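Local coordinates for calcium-regulated actin-bundling protein (PDB 4X3N), which bundles actin filaments under the control of calcium and may help to shape and reorganise filopodia and pseudopodia during cell movement, at residues A[67-79]-A[88-102]. Numbering follows the deposited sequence.
Sequences VGWETIKYADMHC and YDEGNDLDFDIALYF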
loop_
_atom_site.group_PDB
_atom_site.type_symbol
_atom_site.label_atom_id
_atom_site.label_comp_id
_atom_site.label_asym_id
_atom_site.label_seq_id
_atom_site.Cartn_x
_atom_site.Cartn_y
_atom_site.Cartn_z
ATOM N N VAL A 67 -20.027 14.531 -12.321
ATOM C CA VAL A 67 -18.842 14.148 -13.074
ATOM C C VAL A 67 -17.628 13.974 -12.198
ATOM O O VAL A 67 -16.958 12.962 -12.290
ATOM C CB VAL A 67 -18.481 15.202 -14.132
ATOM C CG1 VAL A 67 -17.327 14.730 -15.027
ATOM C CG2 VAL A 67 -19.680 15.554 -15.003
ATOM N N GLY A 68 -17.297 14.966 -11.367
ATOM C CA GLY A 68 -16.112 14.837 -10.500
ATOM C C GLY A 68 -16.227 13.681 -9.518
ATOM O O GLY A 68 -15.393 12.727 -9.503
ATOM N N TRP A 69 -17.303 13.699 -8.748
ATOM C CA TRP A 69 -17.534 12.640 -7.761
ATOM C C TRP A 69 -17.658 11.250 -8.368
ATOM O O TRP A 69 -17.054 10.264 -7.840
ATOM C CB TRP A 69 -18.742 12.992 -6.931
ATOM C CG TRP A 69 -19.010 12.158 -5.749
ATOM C CD1 TRP A 69 -18.117 11.740 -4.860
ATOM C CD2 TRP A 69 -20.299 11.701 -5.279
ATOM N NE1 TRP A 69 -18.773 11.046 -3.833
ATOM C CE2 TRP A 69 -20.095 10.981 -4.123
ATOM C CE3 TRP A 69 -21.602 11.798 -5.777
ATOM C CZ2 TRP A 69 -21.142 10.365 -3.417
ATOM C CZ3 TRP A 69 -22.650 11.199 -5.067
ATOM C CH2 TRP A 69 -22.415 10.502 -3.911
ATOM N N GLU A 70 -18.470 11.128 -9.419
ATOM C CA GLU A 70 -18.699 9.834 -10.030
ATOM C C GLU A 70 -17.430 9.283 -10.506
ATOM O O GLU A 70 -17.190 8.095 -10.347
ATOM C CB GLU A 70 -19.655 9.878 -11.207
ATOM C CG GLU A 70 -21.111 9.998 -10.737
ATOM C CD GLU A 70 -21.527 8.819 -9.830
ATOM O OE1 GLU A 70 -21.203 7.683 -10.218
ATOM O OE2 GLU A 70 -22.156 9.028 -8.747
ATOM N N THR A 71 -16.593 10.131 -11.093
ATOM C CA THR A 71 -15.401 9.605 -11.688
ATOM C C THR A 71 -14.383 9.125 -10.633
ATOM O O THR A 71 -13.710 8.130 -10.863
ATOM C CB THR A 71 -14.789 10.591 -12.695
ATOM O OG1 THR A 71 -15.812 10.990 -13.593
ATOM C CG2 THR A 71 -13.673 9.948 -13.461
ATOM N N ILE A 72 -14.280 9.805 -9.486
ATOM C CA ILE A 72 -13.285 9.452 -8.504
ATOM C C ILE A 72 -13.753 8.211 -7.836
ATOM O O ILE A 72 -12.929 7.314 -7.534
ATOM C CB ILE A 72 -12.910 10.612 -7.516
ATOM C CG1 ILE A 72 -11.548 10.373 -6.842
ATOM C CG2 ILE A 72 -13.964 10.835 -6.468
ATOM C CD1 ILE A 72 -10.901 11.585 -6.121
ATOM N N LYS A 73 -15.057 8.100 -7.655
ATOM C CA LYS A 73 -15.625 6.895 -7.140
ATOM C C LYS A 73 -15.367 5.701 -8.025
ATOM O O LYS A 73 -15.012 4.633 -7.507
ATOM C CB LYS A 73 -17.115 7.006 -6.915
ATOM C CG LYS A 73 -17.464 7.957 -5.790
ATOM C CD LYS A 73 -18.907 7.802 -5.401
ATOM C CE LYS A 73 -19.787 8.351 -6.491
ATOM N NZ LYS A 73 -21.188 8.155 -6.065
ATOM N N TYR A 74 -15.556 5.839 -9.321
ATOM C CA TYR A 74 -15.293 4.708 -10.200
ATOM C C TYR A 74 -13.817 4.300 -10.181
ATOM O O TYR A 74 -13.522 3.129 -10.240
ATOM C CB TYR A 74 -15.746 4.953 -11.617
ATOM C CG TYR A 74 -17.200 4.515 -11.760
ATOM C CD1 TYR A 74 -17.533 3.172 -11.857
ATOM C CD2 TYR A 74 -18.235 5.443 -11.724
ATOM C CE1 TYR A 74 -18.852 2.769 -11.955
ATOM C CE2 TYR A 74 -19.557 5.054 -11.818
ATOM C CZ TYR A 74 -19.858 3.722 -11.931
ATOM O OH TYR A 74 -21.171 3.343 -12.038
ATOM N N ALA A 75 -12.924 5.274 -10.102
ATOM C CA ALA A 75 -11.480 4.978 -10.058
ATOM C C ALA A 75 -11.112 4.231 -8.803
ATOM O O ALA A 75 -10.378 3.221 -8.875
ATOM C CB ALA A 75 -10.673 6.236 -10.244
ATOM N N ASP A 76 -11.697 4.648 -7.670
ATOM C CA ASP A 76 -11.541 3.971 -6.401
ATOM C C ASP A 76 -12.122 2.542 -6.397
ATOM O O ASP A 76 -11.478 1.582 -5.918
ATOM C CB ASP A 76 -12.194 4.785 -5.269
ATOM C CG ASP A 76 -11.763 4.331 -3.920
ATOM O OD1 ASP A 76 -10.565 4.145 -3.676
ATOM O OD2 ASP A 76 -12.606 4.138 -3.045
ATOM N N MET A 77 -13.339 2.397 -6.919
ATOM C CA MET A 77 -13.957 1.059 -7.064
ATOM C C MET A 77 -13.065 0.069 -7.801
ATOM O O MET A 77 -12.882 -1.063 -7.372
ATOM C CB MET A 77 -15.235 1.177 -7.855
ATOM C CG MET A 77 -16.394 1.687 -6.986
ATOM S SD MET A 77 -17.848 2.091 -7.995
ATOM C CE MET A 77 -18.342 0.443 -8.483
ATOM N N HIS A 78 -12.504 0.482 -8.924
ATOM C CA HIS A 78 -11.645 -0.391 -9.629
ATOM C C HIS A 78 -10.420 -0.768 -8.799
ATOM O O HIS A 78 -9.967 -1.886 -8.846
ATOM C CB HIS A 78 -11.234 0.269 -10.923
ATOM C CG HIS A 78 -12.391 0.510 -11.803
ATOM N ND1 HIS A 78 -12.345 1.346 -12.898
ATOM C CD2 HIS A 78 -13.659 0.034 -11.730
ATOM C CE1 HIS A 78 -13.536 1.353 -13.473
ATOM N NE2 HIS A 78 -14.344 0.557 -12.788
ATOM N N CYS A 79 -9.876 0.199 -8.078
ATOM C CA CYS A 79 -8.706 -0.011 -7.318
ATOM C C CYS A 79 -9.063 -1.097 -6.383
ATOM O O CYS A 79 -8.228 -1.934 -6.147
ATOM C CB CYS A 79 -8.342 1.224 -6.527
ATOM S SG CYS A 79 -7.035 1.007 -5.331
ATOM N N TYR A 88 -20.249 -0.705 -2.858
ATOM C CA TYR A 88 -19.057 0.096 -2.710
ATOM C C TYR A 88 -19.145 0.913 -1.449
ATOM O O TYR A 88 -20.084 1.641 -1.302
ATOM C CB TYR A 88 -18.940 0.940 -3.984
ATOM C CG TYR A 88 -17.923 1.982 -3.898
ATOM C CD1 TYR A 88 -16.604 1.651 -3.642
ATOM C CD2 TYR A 88 -18.259 3.338 -4.049
ATOM C CE1 TYR A 88 -15.643 2.632 -3.597
ATOM C CE2 TYR A 88 -17.308 4.314 -3.951
ATOM C CZ TYR A 88 -16.022 3.953 -3.699
ATOM O OH TYR A 88 -15.064 4.873 -3.614
ATOM N N ASP A 89 -18.179 0.815 -0.526
ATOM C CA ASP A 89 -18.136 1.689 0.627
ATOM C C ASP A 89 -17.203 2.852 0.192
ATOM O O ASP A 89 -16.048 2.650 -0.203
ATOM C CB ASP A 89 -17.542 1.014 1.850
ATOM C CG ASP A 89 -18.340 -0.191 2.333
ATOM O OD1 ASP A 89 -19.570 -0.128 2.363
ATOM O OD2 ASP A 89 -17.698 -1.199 2.702
ATOM N N GLU A 90 -17.735 4.050 0.249
ATOM C CA GLU A 90 -17.106 5.208 -0.352
ATOM C C GLU A 90 -15.685 5.447 0.192
ATOM O O GLU A 90 -15.480 5.460 1.379
ATOM C CB GLU A 90 -17.979 6.433 -0.106
ATOM C CG GLU A 90 -17.632 7.565 -1.067
ATOM C CD GLU A 90 -18.432 8.833 -0.861
ATOM O OE1 GLU A 90 -19.280 8.926 0.001
ATOM O OE2 GLU A 90 -18.177 9.759 -1.614
ATOM N N GLY A 91 -14.726 5.722 -0.707
ATOM C CA GLY A 91 -13.322 5.932 -0.339
ATOM C C GLY A 91 -12.946 7.368 -0.026
ATOM O O GLY A 91 -13.815 8.156 0.261
ATOM N N ASN A 92 -11.642 7.671 0.013
ATOM C CA ASN A 92 -11.157 8.982 0.392
ATOM C C ASN A 92 -10.015 9.502 -0.449
ATOM O O ASN A 92 -9.961 10.727 -0.699
ATOM C CB ASN A 92 -10.690 9.058 1.852
ATOM C CG ASN A 92 -9.863 7.827 2.346
ATOM O OD1 ASN A 92 -9.317 7.049 1.593
ATOM N ND2 ASN A 92 -9.830 7.658 3.654
ATOM N N ASP A 93 -9.071 8.647 -0.819
ATOM C CA ASP A 93 -7.969 9.128 -1.649
ATOM C C ASP A 93 -7.365 8.011 -2.553
ATOM O O ASP A 93 -7.701 6.843 -2.451
ATOM C CB ASP A 93 -7.013 9.848 -0.785
ATOM C CG ASP A 93 -6.277 8.930 0.235
ATOM O OD1 ASP A 93 -6.028 7.765 -0.052
ATOM O OD2 ASP A 93 -6.052 9.357 1.351
ATOM N N LEU A 94 -6.573 8.425 -3.514
ATOM C CA LEU A 94 -6.012 7.583 -4.539
ATOM C C LEU A 94 -4.465 7.695 -4.552
ATOM O O LEU A 94 -3.885 8.796 -4.389
ATOM C CB LEU A 94 -6.504 8.030 -5.922
ATOM C CG LEU A 94 -8.006 8.358 -6.127
ATOM C CD1 LEU A 94 -8.229 8.777 -7.587
ATOM C CD2 LEU A 94 -8.848 7.138 -5.761
ATOM N N ASP A 95 -3.778 6.578 -4.817
ATOM C CA ASP A 95 -2.342 6.667 -5.030
ATOM C C ASP A 95 -2.146 7.347 -6.387
ATOM O O ASP A 95 -3.140 7.538 -7.127
ATOM C CB ASP A 95 -1.654 5.320 -4.845
ATOM C CG ASP A 95 -1.843 4.305 -5.993
ATOM O OD1 ASP A 95 -2.082 4.624 -7.197
ATOM O OD2 ASP A 95 -1.624 3.082 -5.653
ATOM N N PHE A 96 -0.921 7.641 -6.753
ATOM C CA PHE A 96 -0.687 8.390 -7.981
ATOM C C PHE A 96 -1.029 7.608 -9.289
ATOM O O PHE A 96 -1.453 8.207 -10.330
ATOM C CB PHE A 96 0.768 8.899 -8.031
ATOM C CG PHE A 96 1.078 10.079 -7.144
ATOM C CD1 PHE A 96 0.164 10.640 -6.295
ATOM C CD2 PHE A 96 2.370 10.574 -7.141
ATOM C CE1 PHE A 96 0.517 11.684 -5.480
ATOM C CE2 PHE A 96 2.724 11.631 -6.338
ATOM C CZ PHE A 96 1.794 12.201 -5.508
ATOM N N ASP A 97 -0.904 6.288 -9.270
ATOM C CA ASP A 97 -1.251 5.555 -10.465
ATOM C C ASP A 97 -2.775 5.564 -10.640
ATOM O O ASP A 97 -3.272 5.775 -11.760
ATOM C CB ASP A 97 -0.703 4.134 -10.446
ATOM C CG ASP A 97 0.794 4.089 -10.676
ATOM O OD1 ASP A 97 1.337 4.893 -11.455
ATOM O OD2 ASP A 97 1.418 3.246 -10.063
ATOM N N ILE A 98 -3.509 5.307 -9.551
ATOM C CA ILE A 98 -4.934 5.358 -9.634
ATOM C C ILE A 98 -5.471 6.803 -9.943
ATOM O O ILE A 98 -6.415 6.952 -10.710
ATOM C CB ILE A 98 -5.578 4.797 -8.369
ATOM C CG1 ILE A 98 -5.109 3.372 -8.074
ATOM C CG2 ILE A 98 -7.069 4.800 -8.531
ATOM C CD1 ILE A 98 -5.310 2.355 -9.205
ATOM N N ALA A 99 -4.871 7.841 -9.347
ATOM C CA ALA A 99 -5.162 9.231 -9.684
ATOM C C ALA A 99 -5.022 9.519 -11.141
ATOM O O ALA A 99 -5.871 10.201 -11.768
ATOM C CB ALA A 99 -4.291 10.198 -8.885
ATOM N N LEU A 100 -3.947 9.030 -11.713
ATOM C CA LEU A 100 -3.763 9.103 -13.136
ATOM C C LEU A 100 -4.938 8.542 -13.942
ATOM O O LEU A 100 -5.405 9.152 -14.888
ATOM C CB LEU A 100 -2.459 8.395 -13.472
ATOM C CG LEU A 100 -1.853 8.749 -14.790
ATOM C CD1 LEU A 100 -0.360 8.473 -14.813
ATOM C CD2 LEU A 100 -2.569 7.951 -15.865
ATOM N N TYR A 101 -5.442 7.383 -13.584
ATOM C CA TYR A 101 -6.598 6.834 -14.269
ATOM C C TYR A 101 -7.823 7.750 -14.032
ATOM O O TYR A 101 -8.676 7.910 -14.913
ATOM C CB TYR A 101 -6.961 5.401 -13.761
ATOM C CG TYR A 101 -6.026 4.220 -14.064
ATOM C CD1 TYR A 101 -5.440 4.050 -15.312
ATOM C CD2 TYR A 101 -5.864 3.188 -13.147
ATOM C CE1 TYR A 101 -4.625 2.928 -15.608
ATOM C CE2 TYR A 101 -5.097 2.047 -13.430
ATOM C CZ TYR A 101 -4.466 1.908 -14.673
ATOM O OH TYR A 101 -3.673 0.776 -14.952
ATOM N N PHE A 102 -7.954 8.307 -12.837
ATOM C CA PHE A 102 -9.008 9.275 -12.532
ATOM C C PHE A 102 -8.967 10.451 -13.475
ATOM O O PHE A 102 -9.944 10.737 -14.167
ATOM C CB PHE A 102 -8.945 9.694 -11.050
ATOM C CG PHE A 102 -9.674 10.952 -10.713
ATOM C CD1 PHE A 102 -11.017 11.008 -10.769
ATOM C CD2 PHE A 102 -8.978 12.065 -10.264
ATOM C CE1 PHE A 102 -11.687 12.162 -10.440
ATOM C CE2 PHE A 102 -9.630 13.247 -9.950
ATOM C CZ PHE A 102 -10.997 13.295 -10.024
HETATM O O HOH W 1 -7.706 4.209 -3.734
HETATM O O HOH W 2 -9.966 5.350 -0.981
#
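Trp69 opens the contact from helix 67-79 by reaching Glu90 in the loop that leads into strand 93-95 and helix 96-102; these helices, with the loop and short strand between them, are consistent with an EF-hand-like partner of the calcium-binding EF-hand loop. Strand 93-95 pairs antiparallel with 150-152, the strand of that loop, where the backbone of Leu94 hydrogen-bonds to that of Val151 and Asp93 forms a salt bridge with Arg150. The Trp69 indole NE1 donates to Glu90 OE2 (2.6 Å) on its syn side, with the oxygen lying in the ring plane but the N-H well out of the carboxylate plane; Glu90 OE1 is held by Ser43. Further along, the Phe102 ring enters as a knob among Gly68, Thr71, Ile72 and Ala75. Its CG stands anti to its own backbone N (chi1 162°), which swings the ring against the helix, where Ile72 CG1 lies over one face, 4.1 Å from the centroid. The same Ile72 CG1 touches Leu94 CD1. The aliphatic chain of Lys73 passes near Tyr88 CE2, and Ala75 CB meets Phe102 CB at 3.9 Å. Buried Asp76 is the polar centre: OD2 accepts from Tyr88 OH through its anti lone pair (2.6 Å) and forms a salt bridge with Lys80, while one water donates to both Asp76 OD1 and Asp93 O. Tyr88 OH also accepts from Gly91 N, fixing the loop's own turn round this hydroxyl. A phenylalanine at Tyr88 would probably leave Asp76 OD2 without this donor and Gly91 N without its acceptor. Met77 packs on the Tyr88 ring with its sulfur in Met-aromatic contact and its CG 3.5 Å from the centroid. Last, Cys79 SG rests 4.1 Å from Ile98 CG1.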